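Side-chain contacts in putative alpha-galactosidase (Bacteroides fragilis, PDB 4NZJ), which probably hydrolyses terminal, non-reducing alpha-D-galactose residues in alpha-D-galactosides, as a member of glycosyl hydrolase family 27: residues E46-G51 / G59-V64; F29-P34 / K86-R91. All coordinates share one frame; numbering follows the deposited sequence.

Contact 1 (E46-G51 / G59-V64); sequences EKLPEG and GIISGV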
loop_
_atom_site.group_PDB
_atom_site.type_symbol
_atom_site.label_atom_id
_atom_site.label_comp_id
_atom_site.label_asym_id
_atom_site.label_seq_id
_atom_site.Cartn_x
_atom_site.Cartn_y
_atom_site.Cartn_z
ATOM N N GLU A 46 2.733 -0.766 26.812
ATOM C CA GLU A 46 3.609 -1.474 27.733
ATOM C C GLU A 46 4.771 -2.046 26.931
ATOM O O GLU A 46 4.584 -2.519 25.810
ATOM C CB GLU A 46 2.856 -2.598 28.447
ATOM C CG GLU A 46 1.713 -2.121 29.329
ATOM N N LYS A 47 5.967 -1.975 27.509
ATOM C CA LYS A 47 7.193 -2.474 26.887
ATOM C C LYS A 47 7.562 -1.727 25.607
ATOM O O LYS A 47 8.141 -2.308 24.685
ATOM C CB LYS A 47 7.105 -3.989 26.625
ATOM C CG LYS A 47 6.752 -4.825 27.850
ATOM C CD LYS A 47 7.834 -4.759 28.915
ATOM N N LEU A 48 7.227 -0.438 25.542
ATOM C CA LEU A 48 7.688 0.393 24.439
ATOM C C LEU A 48 9.195 0.562 24.619
ATOM O O LEU A 48 9.636 1.004 25.675
ATOM C CB LEU A 48 6.994 1.756 24.424
ATOM C CG LEU A 48 7.262 2.603 23.178
ATOM C CD1 LEU A 48 6.638 1.977 21.940
ATOM C CD2 LEU A 48 6.747 4.021 23.378
ATOM N N PRO A 49 9.988 0.198 23.599
ATOM C CA PRO A 49 11.434 0.187 23.809
ATOM C C PRO A 49 12.057 1.567 23.999
ATOM O O PRO A 49 11.536 2.567 23.500
ATOM C CB PRO A 49 11.983 -0.449 22.526
ATOM C CG PRO A 49 10.830 -1.115 21.875
ATOM C CD PRO A 49 9.617 -0.343 22.281
ATOM N N GLU A 50 13.175 1.589 24.713
ATOM C CA GLU A 50 13.971 2.791 24.890
ATOM C C GLU A 50 14.334 3.360 23.524
ATOM O O GLU A 50 14.763 2.626 22.632
ATOM C CB GLU A 50 15.236 2.454 25.678
ATOM C CG GLU A 50 16.221 3.594 25.849
ATOM C CD GLU A 50 17.422 3.185 26.687
ATOM O OE1 GLU A 50 17.247 2.425 27.659
ATOM O OE2 GLU A 50 18.544 3.617 26.369
ATOM N N GLY A 51 14.159 4.668 23.369
ATOM C CA GLY A 51 14.349 5.332 22.087
ATOM C C GLY A 51 13.041 5.855 21.527
ATOM O O GLY A 51 13.034 6.813 20.751
ATOM N N GLY A 59 -1.826 9.355 19.604
ATOM C CA GLY A 59 -1.649 7.982 19.139
ATOM C C GLY A 59 -0.391 7.749 18.317
ATOM O O GLY A 59 -0.275 6.722 17.652
ATOM N N ILE A 60 0.561 8.682 18.370
ATOM C CA ILE A 60 1.783 8.578 17.577
ATOM C C ILE A 60 2.965 8.102 18.417
ATOM O O ILE A 60 3.286 8.692 19.448
ATOM C CB ILE A 60 2.143 9.917 16.908
ATOM C CG1 ILE A 60 1.018 10.343 15.956
ATOM C CG2 ILE A 60 3.476 9.802 16.170
ATOM C CD1 ILE A 60 1.155 11.754 15.422
ATOM N N ILE A 61 3.592 7.021 17.961
ATOM C CA ILE A 61 4.857 6.541 18.508
ATOM C C ILE A 61 5.972 7.185 17.698
ATOM O O ILE A 61 5.977 7.090 16.472
ATOM C CB ILE A 61 4.989 5.016 18.367
ATOM C CG1 ILE A 61 3.864 4.302 19.116
ATOM C CG2 ILE A 61 6.358 4.549 18.852
ATOM C CD1 ILE A 61 3.797 2.813 18.839
ATOM N N SER A 62 6.923 7.826 18.369
ATOM C CA SER A 62 8.034 8.456 17.660
ATOM C C SER A 62 9.335 8.362 18.430
ATOM O O SER A 62 9.340 8.161 19.644
ATOM C CB SER A 62 7.718 9.923 17.365
ATOM O OG SER A 62 7.630 10.673 18.555
ATOM N N GLY A 63 10.439 8.508 17.705
ATOM C CA GLY A 63 11.769 8.506 18.304
ATOM C C GLY A 63 12.797 7.890 17.378
ATOM O O GLY A 63 12.650 7.946 16.153
ATOM N N VAL A 64 13.836 7.312 17.975
ATOM C CA VAL A 64 14.898 6.626 17.250
ATOM C C VAL A 64 15.329 5.394 18.040
ATOM O O VAL A 64 15.581 5.491 19.237
ATOM C CB VAL A 64 16.128 7.542 17.058
ATOM C CG1 VAL A 64 17.267 6.781 16.388
ATOM C CG2 VAL A 64 15.762 8.779 16.245
#
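L48 swings CG anti to the backbone N (chi1 -171°), and I61 holds CG2 anti to its own, which sets L48 CD1 against I61 CG2. In I61, a chi1 of -60° turns the longer branch, CG1, back beside the backbone N. The two side chains run alongside one another, pointing opposite ways, and L48 CD1 touches I61 CG2 at 4.0 Å. This is a single methyl-to-methyl contact with no polar part.

The second point of contact is made by backbone alone. V64 N donates to G51 O at 2.9 Å. The bond is bent, with 146° at the hydrogen, and the donor stands above the carbonyl plane of G51. G63 CA adds a CH...O contact to the same G51 O at 3.2 Å. V64 N and G63 CA thus converge on one carbonyl oxygen, which fixes the end of the loop against the strand.

The contact lies near the surface of the Ig-like domain. The loop 46-51 leaves strand 42-46 and leads into strand 52-55, which pairs antiparallel with strand 60-64. L48 also packs on V73 of strand 69-79 and on L54 of strand 52-55. I61 reaches L52 and L54, and on its other neighbour, strand 28-36, it touches F29.

Contact 2 (F29-P34 / K86-R91); sequences FIFYIP and KQLVIR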
loop_
_atom_site.group_PDB
_atom_site.type_symbol
_atom_site.label_atom_id
_atom_site.label_comp_id
_atom_site.label_asym_id
_atom_site.label_seq_id
_atom_site.Cartn_x
_atom_site.Cartn_y
_atom_site.Cartn_z
ATOM N N PHE A 29 11.824 7.262 13.586
ATOM C CA PHE A 29 10.740 6.300 13.616
ATOM C C PHE A 29 9.455 7.069 13.898
ATOM O O PHE A 29 9.407 7.862 14.837
ATOM C CB PHE A 29 11.000 5.285 14.736
ATOM C CG PHE A 29 9.947 4.221 14.866
ATOM C CD1 PHE A 29 8.730 4.491 15.487
ATOM C CD2 PHE A 29 10.190 2.930 14.418
ATOM C CE1 PHE A 29 7.764 3.511 15.622
ATOM C CE2 PHE A 29 9.230 1.943 14.556
ATOM C CZ PHE A 29 8.015 2.237 15.158
ATOM N N ILE A 30 8.431 6.852 13.077
ATOM C CA ILE A 30 7.098 7.411 13.331
ATOM C C ILE A 30 6.031 6.384 12.994
ATOM O O ILE A 30 6.040 5.805 11.918
ATOM C CB ILE A 30 6.834 8.698 12.518
ATOM C CG1 ILE A 30 7.841 9.782 12.919
ATOM C CG2 ILE A 30 5.407 9.190 12.751
ATOM C CD1 ILE A 30 7.601 11.142 12.303
ATOM N N PHE A 31 5.120 6.144 13.932
ATOM C CA PHE A 31 3.996 5.256 13.682
ATOM C C PHE A 31 2.755 5.743 14.405
ATOM O O PHE A 31 2.711 5.771 15.636
ATOM C CB PHE A 31 4.311 3.829 14.134
ATOM C CG PHE A 31 3.216 2.849 13.832
ATOM C CD1 PHE A 31 2.942 2.489 12.522
ATOM C CD2 PHE A 31 2.456 2.286 14.854
ATOM C CE1 PHE A 31 1.931 1.583 12.234
ATOM C CE2 PHE A 31 1.446 1.378 14.572
ATOM C CZ PHE A 31 1.185 1.027 13.259
ATOM N N TYR A 32 1.750 6.135 13.629
ATOM C CA TYR A 32 0.436 6.409 14.184
ATOM C C TYR A 32 -0.292 5.079 14.320
ATOM O O TYR A 32 -0.332 4.288 13.380
ATOM C CB TYR A 32 -0.365 7.360 13.287
ATOM C CG TYR A 32 -1.813 7.500 13.694
ATOM C CD1 TYR A 32 -2.180 8.306 14.769
ATOM C CD2 TYR A 32 -2.816 6.809 13.024
ATOM C CE1 TYR A 32 -3.507 8.434 15.152
ATOM C CE2 TYR A 32 -4.141 6.937 13.399
ATOM C CZ TYR A 32 -4.481 7.749 14.466
ATOM O OH TYR A 32 -5.793 7.879 14.864
ATOM N N ILE A 33 -0.869 4.848 15.493
ATOM C CA ILE A 33 -1.579 3.604 15.765
ATOM C C ILE A 33 -2.976 3.692 15.144
ATOM O O ILE A 33 -3.834 4.398 15.669
ATOM C CB ILE A 33 -1.691 3.336 17.274
ATOM C CG1 ILE A 33 -0.295 3.276 17.913
ATOM C CG2 ILE A 33 -2.465 2.043 17.523
ATOM C CD1 ILE A 33 -0.309 3.454 19.416
ATOM N N PRO A 34 -3.211 2.989 14.018
ATOM C CA PRO A 34 -4.503 3.151 13.359
ATOM C C PRO A 34 -5.604 2.542 14.209
ATOM O O PRO A 34 -5.554 1.355 14.525
ATOM C CB PRO A 34 -4.330 2.388 12.033
ATOM C CG PRO A 34 -2.869 2.072 11.926
ATOM C CD PRO A 34 -2.410 1.952 13.347
ATOM N N LYS A 86 -3.752 -4.704 21.759
ATOM C CA LYS A 86 -3.177 -5.393 20.612
ATOM C C LYS A 86 -1.660 -5.376 20.705
ATOM O O LYS A 86 -1.074 -4.380 21.133
ATOM C CB LYS A 86 -3.608 -4.692 19.319
ATOM C CG LYS A 86 -4.235 -5.600 18.279
ATOM C CD LYS A 86 -5.618 -6.051 18.720
ATOM C CE LYS A 86 -6.379 -6.718 17.589
ATOM N NZ LYS A 86 -7.677 -7.276 18.058
ATOM N N GLN A 87 -1.030 -6.465 20.276
ATOM C CA GLN A 87 0.424 -6.528 20.190
ATOM C C GLN A 87 0.899 -5.803 18.933
ATOM O O GLN A 87 0.232 -5.827 17.895
ATOM C CB GLN A 87 0.915 -7.982 20.144
ATOM C CG GLN A 87 0.432 -8.882 21.273
ATOM C CD GLN A 87 1.096 -8.586 22.601
ATOM O OE1 GLN A 87 0.815 -7.569 23.235
ATOM N NE2 GLN A 87 1.968 -9.488 23.043
ATOM N N LEU A 88 2.054 -5.157 19.038
ATOM C CA LEU A 88 2.762 -4.613 17.882
ATOM C C LEU A 88 4.203 -5.094 17.954
ATOM O O LEU A 88 4.855 -4.949 18.986
ATOM C CB LEU A 88 2.724 -3.086 17.881
ATOM C CG LEU A 88 3.583 -2.372 16.829
ATOM C CD1 LEU A 88 3.046 -2.603 15.423
ATOM C CD2 LEU A 88 3.676 -0.884 17.127
ATOM N N VAL A 89 4.691 -5.675 16.862
ATOM C CA VAL A 89 6.091 -6.071 16.779
ATOM C C VAL A 89 6.845 -4.993 16.012
ATOM O O VAL A 89 6.464 -4.634 14.894
ATOM C CB VAL A 89 6.260 -7.443 16.097
ATOM C CG1 VAL A 89 7.736 -7.757 15.864
ATOM C CG2 VAL A 89 5.615 -8.523 16.951
ATOM N N ILE A 90 7.894 -4.459 16.633
ATOM C CA ILE A 90 8.770 -3.496 15.975
ATOM C C ILE A 90 10.084 -4.196 15.656
ATOM O O ILE A 90 10.761 -4.680 16.556
ATOM C CB ILE A 90 9.031 -2.264 16.864
ATOM C CG1 ILE A 90 7.707 -1.545 17.146
ATOM C CG2 ILE A 90 10.025 -1.319 16.195
ATOM C CD1 ILE A 90 7.805 -0.410 18.145
ATOM N N ARG A 91 10.430 -4.255 14.372
ATOM C CA ARG A 91 11.679 -4.871 13.948
ATOM C C ARG A 91 12.637 -3.780 13.524
ATOM O O ARG A 91 12.374 -3.043 12.566
ATOM C CB ARG A 91 11.462 -5.852 12.792
ATOM C CG ARG A 91 12.763 -6.464 12.262
ATOM C CD ARG A 91 12.484 -7.632 11.332
ATOM N NE ARG A 91 11.694 -8.647 12.021
ATOM C CZ ARG A 91 10.888 -9.527 11.429
ATOM N NH1 ARG A 91 10.762 -9.560 10.107
ATOM N NH2 ARG A 91 10.207 -10.390 12.171
#
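F29 packs closely on I90, and F31 meets L88 a little less closely. Both pairs are purely apolar, and no hydrogen bond joins the two segments. F29 CE2 lies 3.7 Å from I90 CG2. A second touch, F29 CZ to I90 CD1 at 4.0 Å, brings both branches of the isoleucine against the ring. I90 manages this with CG2 anti to the backbone N and CG1 beside it (chi1 -62°). The approach to the ring is oblique.

The F31 and L88 pair rests on one methyl. L88 CD2 sits 4.1 Å from F31 CE2 and at the same distance from F31 CD2, again oblique to the ring.

All four touching residues are buried, whereas the far side of strand 86-91 is more open. Q87 is exposed there, and V89 and R91 partly so. Q87 OE1 still bonds T74 OG1, and R91 forms salt bridges with D70 and E95. K86 is exposed at the end of the segment, where it touches H19.

The backbones stay well apart: F31 CA and I90 CA are 10.2 Å from each other. This is face-to-face packing of two sheets, as in the core of an Ig-like sandwich. Strand 28-36 belongs to one sheet, beside strand 60-64. Strand 82-92 belongs to the other, between strands 20-23 and 69-79. I21 of strand 20-23 touches both F29 and I90, while L88 also packs on I61 and L75.

After strands 14-15 and 20-23 the chain runs into strand 28-36, which gives contact 2 its first segment. It then passes through strand 42-46 into the loop 46-51. Contact 1 closes a short loop there, spanning strand 52-55 and returning on strand 60-64. Strands 69-79 and 82-92 follow, and 86-91 closes the much longer loop of contact 2. Contact 1 is thus nested inside contact 2. Strands 28-36 and 60-64 are antiparallel neighbours, with probable backbone bonds between F29 N and G63 O and between I61 N and F31 O. Contact 1 ties the 46-51 loop, which crosses between the sheets, to strand 60-64; contact 2 packs the two sheets face to face.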